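Local coordinates for thiamine pyrophosphokinase (Saccharomyces cerevisiae, PDB 1IG0), which makes the cofactor thiamine diphosphate by transferring a pyrophosphate group from ATP to thiamine, working as a homodimer, at residues E29-N34 with T224-L229; L64-D69 with V131-L136; T125-C130 with F216-M221; T167-M172 with E211-F216. One frame throughout, in Å; residues are numbered along the deposited sequence.

How the contacts relate
All four contacts gather round the large mixed sheet and the helices beside it. Contacts 2 and 3 are the closest pair, with centres about 8 Å apart, because both use helix 126-139. Contact 1 lies further along the sheet, its centre about 13 Å from that of contact 3; the two are joined through the neighbouring strands 216-221 and 225-230, which follow each other in the chain. Contact 4 sits at the start of strand 216-221 and shares F216 with contact 3; its centre is about 22 Å from that of contact 1. Along the chain, contact 1 spans all the others, while contacts 2 and 3 interleave. Only contact 3 reaches the bound thiamine, through T125.

Contact 1. Residues E29-N34 with T224-L229; sequences ELIHPN and TDLIFL
The loop that runs from strand 23-26 to strand 38-43 lays L30 and I31 against one face of the large mixed sheet, where L226 and F228 of strand 225-230 receive them. L226 and F228 alternate with I227, which points away from the loop, so two residues of one strand face present themselves together. L30 is the main partner. Its CG lies anti to its own carbonyl carbon (chi1 -67°), and this carries methyl CD1 out over the face of the F228 ring. The CH-pi contact measures 3.7 Å from L30 CD1 to the ring centroid, 22° off the normal, with the methyl displaced toward the rim: F228 CE2 and CD2 are both 3.5 Å from L30 CD1. The other branch, L30 CD2, stays farther off, 4.2 Å from F228 CG. Alongside, I31 and L226 meet at about a right angle, I31 CD1 coming to 4.1 Å from L226 CD2. Between these two pairs L30 CD1 also approaches L226 CD1 at 4.3 Å, tying the patch into one hydrophobic layer. C219 and M221 of the adjacent strand 216-221 extend it, and helix 52-61 adds I58 against I31. At the start of the strand the dimer interface takes over: D225 OD2 accepts a hydrogen bond from the backbone N of F196 of the second subunit. The same oxygen is gripped from within the segment, T224 OG1 donating to D225 OD2 at 2.7 Å from above the carboxylate plane.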
# COMPACT_ATOMS: atom_id res chain seq x y z
N GLU B 29 16.65 -15.83 -3.89
CA GLU B 29 15.86 -16.66 -4.79
C GLU B 29 14.57 -15.98 -5.25
O GLU B 29 13.96 -16.40 -6.23
CB GLU B 29 15.55 -18.00 -4.12
CG GLU B 29 16.78 -18.64 -3.49
CD GLU B 29 16.52 -20.03 -2.95
OE1 GLU B 29 15.52 -20.21 -2.22
OE2 GLU B 29 17.32 -20.94 -3.26
N LEU B 30 14.17 -14.94 -4.53
CA LEU B 30 12.96 -14.20 -4.89
C LEU B 30 13.22 -13.41 -6.17
O LEU B 30 12.30 -13.13 -6.94
CB LEU B 30 12.57 -13.22 -3.77
CG LEU B 30 12.12 -13.80 -2.42
CD1 LEU B 30 12.01 -12.68 -1.40
CD2 LEU B 30 10.79 -14.52 -2.58
N ILE B 31 14.48 -13.07 -6.39
CA ILE B 31 14.89 -12.30 -7.56
C ILE B 31 15.61 -13.17 -8.60
O ILE B 31 15.43 -12.98 -9.80
CB ILE B 31 15.83 -11.15 -7.16
CG1 ILE B 31 15.14 -10.25 -6.14
CG2 ILE B 31 16.25 -10.35 -8.39
CD1 ILE B 31 16.05 -9.21 -5.52
N HIS B 32 16.42 -14.10 -8.12
CA HIS B 32 17.18 -14.99 -9.00
C HIS B 32 16.56 -16.39 -8.98
O HIS B 32 16.86 -17.20 -8.10
CB HIS B 32 18.64 -15.02 -8.56
CG HIS B 32 19.55 -15.79 -9.47
ND1 HIS B 32 20.91 -15.55 -9.54
CD2 HIS B 32 19.31 -16.79 -10.35
CE1 HIS B 32 21.46 -16.38 -10.41
NE2 HIS B 32 20.51 -17.14 -10.91
N PRO B 33 15.69 -16.69 -9.96
CA PRO B 33 15.01 -17.98 -10.09
C PRO B 33 15.98 -19.16 -10.09
O PRO B 33 17.13 -19.04 -10.53
CB PRO B 33 14.29 -17.85 -11.43
CG PRO B 33 14.00 -16.39 -11.52
CD PRO B 33 15.31 -15.79 -11.07
N ASN B 34 15.52 -20.30 -9.60
CA ASN B 34 16.36 -21.50 -9.56
C ASN B 34 16.39 -22.12 -10.95
O ASN B 34 15.43 -22.00 -11.71
CB ASN B 34 15.81 -22.49 -8.53
CG ASN B 34 15.79 -21.93 -7.12
OD1 ASN B 34 16.78 -21.38 -6.64
ND2 ASN B 34 14.65 -22.06 -6.45
N THR B 224 11.61 0.40 -2.86
CA THR B 224 12.05 0.24 -1.48
C THR B 224 11.84 -1.13 -0.84
O THR B 224 12.43 -1.42 0.20
CB THR B 224 11.33 1.26 -0.57
OG1 THR B 224 9.92 1.05 -0.66
CG2 THR B 224 11.66 2.68 -1.01
N ASP B 225 11.03 -1.99 -1.45
CA ASP B 225 10.77 -3.29 -0.85
C ASP B 225 10.65 -4.49 -1.77
O ASP B 225 10.53 -4.38 -2.99
CB ASP B 225 9.46 -3.24 -0.05
CG ASP B 225 9.45 -2.16 1.00
OD1 ASP B 225 10.00 -2.40 2.10
OD2 ASP B 225 8.89 -1.07 0.74
N LEU B 226 10.70 -5.64 -1.12
CA LEU B 226 10.49 -6.93 -1.73
C LEU B 226 9.28 -7.33 -0.90
O LEU B 226 9.33 -7.31 0.33
CB LEU B 226 11.66 -7.89 -1.46
CG LEU B 226 12.91 -7.77 -2.33
CD1 LEU B 226 13.93 -8.81 -1.90
CD2 LEU B 226 12.53 -7.97 -3.79
N ILE B 227 8.17 -7.64 -1.56
CA ILE B 227 6.96 -8.00 -0.85
C ILE B 227 6.53 -9.37 -1.30
O ILE B 227 6.34 -9.61 -2.49
CB ILE B 227 5.85 -6.97 -1.14
CG1 ILE B 227 6.36 -5.56 -0.84
CG2 ILE B 227 4.61 -7.28 -0.30
CD1 ILE B 227 5.43 -4.45 -1.30
N PHE B 228 6.37 -10.28 -0.34
CA PHE B 228 5.98 -11.65 -0.66
C PHE B 228 5.23 -12.31 0.48
O PHE B 228 5.12 -11.75 1.58
CB PHE B 228 7.23 -12.46 -1.01
CG PHE B 228 8.29 -12.43 0.05
CD1 PHE B 228 8.42 -13.48 0.95
CD2 PHE B 228 9.15 -11.34 0.16
CE1 PHE B 228 9.40 -13.44 1.94
CE2 PHE B 228 10.13 -11.30 1.15
CZ PHE B 228 10.25 -12.35 2.04
N LEU B 229 4.71 -13.51 0.23
CA LEU B 229 3.95 -14.22 1.24
C LEU B 229 4.77 -15.23 2.03
O LEU B 229 5.61 -15.93 1.47
CB LEU B 229 2.74 -14.91 0.60
CG LEU B 229 1.73 -15.57 1.54
CD1 LEU B 229 0.35 -15.52 0.92
CD2 LEU B 229 2.15 -17.00 1.84

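Contact 2. Residues L64-D69 with V131-L136; sequences LKVCAD and VNLISL
V66 and I134 form the centre of an alpha/beta layer contact, in which helix 126-139 lies on one face of the sheet against strand 64-68. The two short segments run nearly antiparallel, their axes 10.0 Å apart at 156°. V66 aims its CB at the helix and splits its two methyls between neighbouring helix residues. CG2 goes to I134, 3.9 Å from I134 CG1, while CG1 turns to L133, 4.3 Å from L133 CD2. The side chains of V66 and I134 cross obliquely, and the I134 rotamer accounts for the meeting: its CB leaves the helix along its flank, but with CG1 anti to the carbonyl carbon (chi1 -67°) the longer branch swings back to the strand. There I134 CG1 serves two partners, since L64, two residues before V66 on the same strand face, also reaches it. All four side chains are buried and apolar, so these two segments meet by van der Waals contact. Y93 and I95 of the adjacent strand 93-96 also touch L133, and the backbone of L64 and V66 pairs with strand 38-43. L64 completes the set with its CD2 at 4.3 Å from I134 CG1.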
# COMPACT_ATOMS: atom_id res chain seq x y z
N LEU B 64 10.24 -15.64 -19.28
CA LEU B 64 9.13 -14.93 -19.89
C LEU B 64 8.96 -13.51 -19.35
O LEU B 64 9.18 -13.26 -18.17
CB LEU B 64 7.82 -15.71 -19.67
CG LEU B 64 6.57 -15.19 -20.38
CD1 LEU B 64 6.68 -15.45 -21.87
CD2 LEU B 64 5.34 -15.88 -19.82
N LYS B 65 8.57 -12.59 -20.23
CA LYS B 65 8.33 -11.21 -19.84
C LYS B 65 6.94 -10.83 -20.32
O LYS B 65 6.63 -10.93 -21.51
CB LYS B 65 9.36 -10.25 -20.46
CG LYS B 65 10.77 -10.40 -19.91
CD LYS B 65 11.51 -11.55 -20.59
CE LYS B 65 12.93 -11.67 -20.06
NZ LYS B 65 13.70 -12.68 -20.82
N VAL B 66 6.10 -10.39 -19.40
CA VAL B 66 4.73 -10.02 -19.73
C VAL B 66 4.41 -8.59 -19.32
O VAL B 66 4.77 -8.14 -18.23
CB VAL B 66 3.72 -10.97 -19.05
CG1 VAL B 66 2.29 -10.52 -19.33
CG2 VAL B 66 3.93 -12.39 -19.54
N CYS B 67 3.72 -7.87 -20.21
CA CYS B 67 3.31 -6.50 -19.95
C CYS B 67 1.80 -6.45 -19.79
O CYS B 67 1.07 -6.96 -20.64
CB CYS B 67 3.72 -5.58 -21.11
SG CYS B 67 5.45 -5.08 -21.10
N ALA B 68 1.34 -5.86 -18.70
CA ALA B 68 -0.09 -5.74 -18.45
C ALA B 68 -0.63 -4.46 -19.07
O ALA B 68 -0.47 -3.37 -18.53
CB ALA B 68 -0.36 -5.75 -16.95
N ASP B 69 -1.27 -4.62 -20.23
CA ASP B 69 -1.88 -3.50 -20.96
C ASP B 69 -0.99 -2.26 -21.03
O ASP B 69 -0.00 -2.24 -21.77
CB ASP B 69 -3.22 -3.14 -20.33
CG ASP B 69 -4.06 -2.23 -21.21
OD1 ASP B 69 -3.65 -1.98 -22.36
OD2 ASP B 69 -5.13 -1.78 -20.75
N VAL B 131 -1.57 -13.50 -15.05
CA VAL B 131 -1.22 -14.76 -14.42
C VAL B 131 -1.90 -15.96 -15.09
O VAL B 131 -1.32 -17.04 -15.17
CB VAL B 131 -1.54 -14.76 -12.90
CG1 VAL B 131 -0.63 -13.77 -12.18
CG2 VAL B 131 -2.99 -14.41 -12.67
N ASN B 132 -3.12 -15.76 -15.57
CA ASN B 132 -3.82 -16.84 -16.26
C ASN B 132 -3.03 -17.14 -17.53
O ASN B 132 -2.80 -18.30 -17.88
CB ASN B 132 -5.25 -16.43 -16.64
CG ASN B 132 -6.22 -16.54 -15.48
OD1 ASN B 132 -7.42 -16.29 -15.64
ND2 ASN B 132 -5.72 -16.93 -14.32
N LEU B 133 -2.63 -16.08 -18.22
CA LEU B 133 -1.85 -16.18 -19.45
C LEU B 133 -0.52 -16.87 -19.19
O LEU B 133 -0.11 -17.77 -19.92
CB LEU B 133 -1.60 -14.79 -20.03
CG LEU B 133 -0.54 -14.69 -21.14
CD1 LEU B 133 -1.00 -15.48 -22.36
CD2 LEU B 133 -0.32 -13.23 -21.50
N ILE B 134 0.16 -16.44 -18.13
CA ILE B 134 1.46 -17.00 -17.77
C ILE B 134 1.37 -18.50 -17.52
O ILE B 134 2.21 -19.26 -17.99
CB ILE B 134 2.03 -16.29 -16.52
CG1 ILE B 134 2.37 -14.84 -16.87
CG2 ILE B 134 3.26 -17.03 -16.01
CD1 ILE B 134 2.71 -13.97 -15.68
N SER B 135 0.35 -18.93 -16.77
CA SER B 135 0.18 -20.34 -16.49
C SER B 135 -0.08 -21.12 -17.78
O SER B 135 0.48 -22.20 -17.99
CB SER B 135 -0.97 -20.57 -15.51
OG SER B 135 -1.00 -21.92 -15.08
N LEU B 136 -0.93 -20.58 -18.64
CA LEU B 136 -1.24 -21.23 -19.91
C LEU B 136 0.03 -21.37 -20.74
O LEU B 136 0.29 -22.42 -21.33
CB LEU B 136 -2.28 -20.41 -20.68
CG LEU B 136 -3.73 -20.52 -20.23
CD1 LEU B 136 -4.59 -19.49 -20.97
CD2 LEU B 136 -4.24 -21.94 -20.48

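Contact 3. Residues T125-C130 with F216-M221; sequences TDFTKC and FKLCYM. With VIB (3-(4-amino-2-methyl-pyrimidin-5-ylmethyl)-5-(2-hydroxy-ethyl)-4-methyl-thiazol-3-ium), chain D.
F127, in the first turn of helix 126-139, and L218, on strand 216-221, have CA atoms 11.9 Å apart, a span bridged by long side chains. With CG anti to the backbone N (chi1 -157°), the F127 ring reaches out toward the sheet and meets Y220 coming from the opposite direction. The rings join at their edges: Y220 CE2 lies in the plane of the F127 ring, 3.7 Å from F127 CE1. The fit is tight, for Y220 OH is just 3.0 Å from F127 CE1. L218 CD2 also touches F127, obliquely, at 4.0 Å from F127 CZ. The Y220 hydroxyl is hydrogen-bonded to S202 O of helix 196-212, which fixes the end of the ring. A phenylalanine in place of Y220 would probably leave the S202 carbonyl without this mate and F127 free to shift where the oxygen now presses on it. Just before F127, T125 is the N-cap of the helix: its OG1 accepts from T128 N at 3.1 Å and 165°. T125 also faces the bound thiamine, its CA 3.3 Å from the ligand hydroxyl O1 and its CG2 3.9 Å from S1. The same ligand is hydrogen-bonded to Q122 O and to S285 OG of the second subunit. A capped helix start resting on the sheet thus lines a thiamine site composed from both chains of the dimer.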
# COMPACT_ATOMS: atom_id res chain seq x y z
N THR B 125 -9.03 -8.25 -13.33
CA THR B 125 -7.98 -7.24 -13.44
C THR B 125 -6.97 -7.67 -14.51
O THR B 125 -6.97 -8.82 -14.95
CB THR B 125 -7.23 -7.09 -12.11
OG1 THR B 125 -6.62 -8.34 -11.77
CG2 THR B 125 -8.20 -6.67 -11.01
N ASP B 126 -6.13 -6.73 -14.93
CA ASP B 126 -5.12 -7.05 -15.92
C ASP B 126 -4.16 -8.05 -15.28
O ASP B 126 -3.58 -8.89 -15.96
CB ASP B 126 -4.36 -5.80 -16.36
CG ASP B 126 -5.20 -4.88 -17.21
OD1 ASP B 126 -5.93 -5.37 -18.09
OD2 ASP B 126 -5.11 -3.65 -17.02
N PHE B 127 -3.99 -7.94 -13.96
CA PHE B 127 -3.11 -8.83 -13.23
C PHE B 127 -3.59 -10.27 -13.38
O PHE B 127 -2.82 -11.16 -13.72
CB PHE B 127 -3.08 -8.44 -11.74
CG PHE B 127 -1.84 -8.90 -11.02
CD1 PHE B 127 -1.08 -8.00 -10.28
CD2 PHE B 127 -1.43 -10.23 -11.07
CE1 PHE B 127 0.07 -8.41 -9.61
CE2 PHE B 127 -0.29 -10.65 -10.40
CZ PHE B 127 0.47 -9.74 -9.67
N THR B 128 -4.88 -10.49 -13.14
CA THR B 128 -5.45 -11.83 -13.26
C THR B 128 -5.34 -12.32 -14.70
O THR B 128 -5.09 -13.50 -14.95
CB THR B 128 -6.93 -11.86 -12.83
OG1 THR B 128 -7.02 -11.54 -11.43
CG2 THR B 128 -7.53 -13.24 -13.07
N LYS B 129 -5.53 -11.41 -15.66
CA LYS B 129 -5.42 -11.77 -17.07
C LYS B 129 -3.99 -12.24 -17.35
O LYS B 129 -3.77 -13.19 -18.11
CB LYS B 129 -5.75 -10.56 -17.95
CG LYS B 129 -7.21 -10.11 -17.91
CD LYS B 129 -7.43 -8.91 -18.83
CE LYS B 129 -8.90 -8.54 -18.92
NZ LYS B 129 -9.47 -8.09 -17.62
N CYS B 130 -3.03 -11.58 -16.73
CA CYS B 130 -1.62 -11.92 -16.91
C CYS B 130 -1.23 -13.26 -16.31
O CYS B 130 -0.62 -14.08 -16.99
CB CYS B 130 -0.73 -10.82 -16.32
SG CYS B 130 -0.73 -9.28 -17.27
N PHE B 216 2.81 -21.02 -8.36
CA PHE B 216 3.35 -19.67 -8.54
C PHE B 216 4.09 -19.25 -7.27
O PHE B 216 3.69 -19.60 -6.16
CB PHE B 216 2.24 -18.65 -8.78
CG PHE B 216 1.81 -18.52 -10.22
CD1 PHE B 216 0.58 -19.00 -10.63
CD2 PHE B 216 2.62 -17.86 -11.14
CE1 PHE B 216 0.15 -18.83 -11.95
CE2 PHE B 216 2.21 -17.68 -12.46
CZ PHE B 216 0.97 -18.17 -12.87
N LYS B 217 5.16 -18.49 -7.45
CA LYS B 217 5.94 -17.96 -6.34
C LYS B 217 6.09 -16.49 -6.68
O LYS B 217 7.05 -16.07 -7.33
CB LYS B 217 7.32 -18.63 -6.27
CG LYS B 217 7.28 -20.15 -6.19
CD LYS B 217 8.66 -20.69 -5.86
CE LYS B 217 9.72 -20.15 -6.81
NZ LYS B 217 11.10 -20.41 -6.32
N LEU B 218 5.12 -15.70 -6.23
CA LEU B 218 5.09 -14.27 -6.50
C LEU B 218 5.80 -13.38 -5.50
O LEU B 218 5.71 -13.57 -4.29
CB LEU B 218 3.63 -13.82 -6.63
CG LEU B 218 3.34 -12.31 -6.71
CD1 LEU B 218 3.97 -11.72 -7.97
CD2 LEU B 218 1.84 -12.09 -6.71
N CYS B 219 6.51 -12.39 -6.03
CA CYS B 219 7.22 -11.42 -5.20
C CYS B 219 7.23 -10.08 -5.90
O CYS B 219 7.49 -10.00 -7.10
CB CYS B 219 8.67 -11.87 -4.96
SG CYS B 219 9.62 -10.73 -3.91
N TYR B 220 6.93 -9.02 -5.16
CA TYR B 220 6.93 -7.68 -5.73
C TYR B 220 8.23 -6.99 -5.41
O TYR B 220 8.75 -7.11 -4.30
CB TYR B 220 5.78 -6.84 -5.16
CG TYR B 220 4.41 -7.33 -5.54
CD1 TYR B 220 3.70 -8.19 -4.71
CD2 TYR B 220 3.83 -6.95 -6.75
CE1 TYR B 220 2.44 -8.67 -5.08
CE2 TYR B 220 2.58 -7.42 -7.13
CZ TYR B 220 1.89 -8.28 -6.29
OH TYR B 220 0.65 -8.75 -6.66
N MET B 221 8.76 -6.28 -6.39
CA MET B 221 9.98 -5.51 -6.20
C MET B 221 9.59 -4.07 -6.46
O MET B 221 9.14 -3.72 -7.55
CB MET B 221 11.07 -5.93 -7.18
CG MET B 221 12.32 -5.07 -7.05
SD MET B 221 13.64 -5.55 -8.17
CE MET B 221 14.42 -6.83 -7.23
CM2 VIB D . -17.84 -5.58 -7.48
N4A VIB D . -16.58 -5.61 -12.27
CM4 VIB D . -13.22 -2.15 -14.14
O1 VIB D . -8.83 -4.03 -13.17
C7 VIB D . -9.45 -3.10 -14.06
C6 VIB D . -10.68 -3.76 -14.73
C2 VIB D . -13.08 -4.98 -11.92
S1 VIB D . -11.54 -5.57 -12.61
C5 VIB D . -11.71 -4.12 -13.67
C4 VIB D . -12.83 -3.41 -13.39
N3 VIB D . -13.53 -3.93 -12.44
C7A VIB D . -14.81 -3.33 -11.96
C4A VIB D . -16.46 -5.03 -11.00
N3A VIB D . -17.18 -5.57 -9.92
C2A VIB D . -17.07 -5.00 -8.64
N1A VIB D . -16.22 -3.90 -8.44
C6A VIB D . -15.49 -3.35 -9.52
C5A VIB D . -15.60 -3.92 -10.80

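Contact 4. Residues T167-M172 with E211-F216; sequences TLYNTM and ENASYF
Y169 of helix 164-175 reaches across to A213 and Y215 in the turn that links helix 196-212 to strand 216-221 of the alpha/beta domain. Its CG stands anti to the backbone N (chi1 173°), which carries the ring away from the helix toward the turn. Y169 OH comes to rest 3.8 Å from A213 CB. The two tyrosines arrive from opposite directions, Y215 OH lying near the plane of the Y169 ring at its edge, 3.8 Å from Y169 CE1. The hydroxyls only pack, with Y169 OH 3.6 Å from Y215 OH. The hydrogen bond of the Y215 hydroxyl is with S135 OG of helix 126-139. An alanine at Y169 is likely to open a gap beside A213 CB and strip the Y215 hydroxyl of the ring edge that packs against it. Further out, N132 and S135 lie against Y169, so helix 126-139 touches both tyrosines, packing on Y169 and hydrogen-bonding Y215 through S135, while F178 meets the Y215 ring edge to face. The turn is type I, running from A213 to F216 and closed by F216 N donating to A213 O at 2.9 Å. The same A213 O lies over the centre of the Y215 ring, 4.1 Å above its plane.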
# COMPACT_ATOMS: atom_id res chain seq x y z
N THR B 167 -11.25 -18.53 -19.70
CA THR B 167 -11.95 -19.76 -20.06
C THR B 167 -10.94 -20.87 -20.33
O THR B 167 -11.09 -21.99 -19.85
CB THR B 167 -12.81 -19.55 -21.33
OG1 THR B 167 -13.72 -18.46 -21.11
CG2 THR B 167 -13.61 -20.81 -21.64
N LEU B 168 -9.90 -20.54 -21.11
CA LEU B 168 -8.86 -21.51 -21.43
C LEU B 168 -8.10 -21.92 -20.17
O LEU B 168 -7.75 -23.08 -20.00
CB LEU B 168 -7.88 -20.92 -22.45
CG LEU B 168 -8.42 -20.66 -23.86
CD1 LEU B 168 -7.35 -19.98 -24.70
CD2 LEU B 168 -8.84 -21.97 -24.49
N TYR B 169 -7.85 -20.95 -19.30
CA TYR B 169 -7.14 -21.20 -18.05
C TYR B 169 -7.95 -22.17 -17.17
O TYR B 169 -7.41 -23.14 -16.65
CB TYR B 169 -6.93 -19.89 -17.29
CG TYR B 169 -6.36 -20.07 -15.90
CD1 TYR B 169 -5.00 -20.30 -15.70
CD2 TYR B 169 -7.20 -20.03 -14.78
CE1 TYR B 169 -4.48 -20.48 -14.42
CE2 TYR B 169 -6.69 -20.22 -13.50
CZ TYR B 169 -5.34 -20.44 -13.33
OH TYR B 169 -4.85 -20.62 -12.06
N ASN B 170 -9.23 -21.88 -17.01
CA ASN B 170 -10.11 -22.71 -16.19
C ASN B 170 -10.15 -24.15 -16.71
O ASN B 170 -10.08 -25.10 -15.93
CB ASN B 170 -11.53 -22.13 -16.18
CG ASN B 170 -11.65 -20.92 -15.26
OD1 ASN B 170 -12.64 -20.18 -15.32
ND2 ASN B 170 -10.66 -20.73 -14.40
N THR B 171 -10.26 -24.30 -18.02
CA THR B 171 -10.31 -25.62 -18.63
C THR B 171 -9.02 -26.38 -18.36
O THR B 171 -9.06 -27.55 -17.97
CB THR B 171 -10.53 -25.52 -20.16
OG1 THR B 171 -11.80 -24.90 -20.42
CG2 THR B 171 -10.51 -26.91 -20.79
N MET B 172 -7.89 -25.72 -18.56
CA MET B 172 -6.59 -26.34 -18.32
C MET B 172 -6.46 -26.79 -16.87
O MET B 172 -6.07 -27.93 -16.59
CB MET B 172 -5.46 -25.37 -18.65
CG MET B 172 -4.09 -25.82 -18.16
SD MET B 172 -2.83 -24.54 -18.26
CE MET B 172 -3.33 -23.49 -16.89
N GLU B 211 -3.31 -19.95 -2.78
CA GLU B 211 -4.42 -20.86 -2.55
C GLU B 211 -4.96 -21.58 -3.78
O GLU B 211 -5.31 -22.76 -3.70
CB GLU B 211 -5.56 -20.10 -1.85
CG GLU B 211 -6.92 -20.80 -1.88
CD GLU B 211 -7.90 -20.20 -0.89
OE1 GLU B 211 -7.97 -18.95 -0.78
OE2 GLU B 211 -8.62 -20.98 -0.23
N ASN B 212 -5.01 -20.90 -4.92
CA ASN B 212 -5.57 -21.49 -6.13
C ASN B 212 -4.59 -21.81 -7.26
O ASN B 212 -4.97 -22.41 -8.26
CB ASN B 212 -6.68 -20.59 -6.65
CG ASN B 212 -7.75 -20.33 -5.60
OD1 ASN B 212 -8.28 -19.22 -5.50
ND2 ASN B 212 -8.07 -21.35 -4.82
N ALA B 213 -3.33 -21.41 -7.10
CA ALA B 213 -2.30 -21.67 -8.11
C ALA B 213 -0.96 -21.69 -7.38
O ALA B 213 -0.05 -20.93 -7.70
CB ALA B 213 -2.31 -20.58 -9.17
N SER B 214 -0.87 -22.58 -6.39
CA SER B 214 0.31 -22.72 -5.55
C SER B 214 1.64 -22.90 -6.25
O SER B 214 2.69 -22.72 -5.63
CB SER B 214 0.11 -23.86 -4.55
OG SER B 214 -0.02 -25.10 -5.22
N TYR B 215 1.63 -23.27 -7.53
CA TYR B 215 2.89 -23.44 -8.24
C TYR B 215 3.58 -22.10 -8.49
O TYR B 215 4.77 -22.04 -8.78
CB TYR B 215 2.68 -24.20 -9.56
CG TYR B 215 1.53 -23.69 -10.39
CD1 TYR B 215 1.69 -22.62 -11.27
CD2 TYR B 215 0.27 -24.28 -10.30
CE1 TYR B 215 0.63 -22.14 -12.03
CE2 TYR B 215 -0.80 -23.81 -11.06
CZ TYR B 215 -0.62 -22.75 -11.92
OH TYR B 215 -1.67 -22.27 -12.66
N PHE B 216 2.81 -21.02 -8.36
CA PHE B 216 3.35 -19.67 -8.54
C PHE B 216 4.09 -19.25 -7.27
O PHE B 216 3.69 -19.60 -6.16
CB PHE B 216 2.24 -18.65 -8.78
CG PHE B 216 1.81 -18.52 -10.22
CD1 PHE B 216 0.58 -19.00 -10.63
CD2 PHE B 216 2.62 -17.86 -11.14
CE1 PHE B 216 0.15 -18.83 -11.95
CE2 PHE B 216 2.21 -17.68 -12.46
CZ PHE B 216 0.97 -18.17 -12.87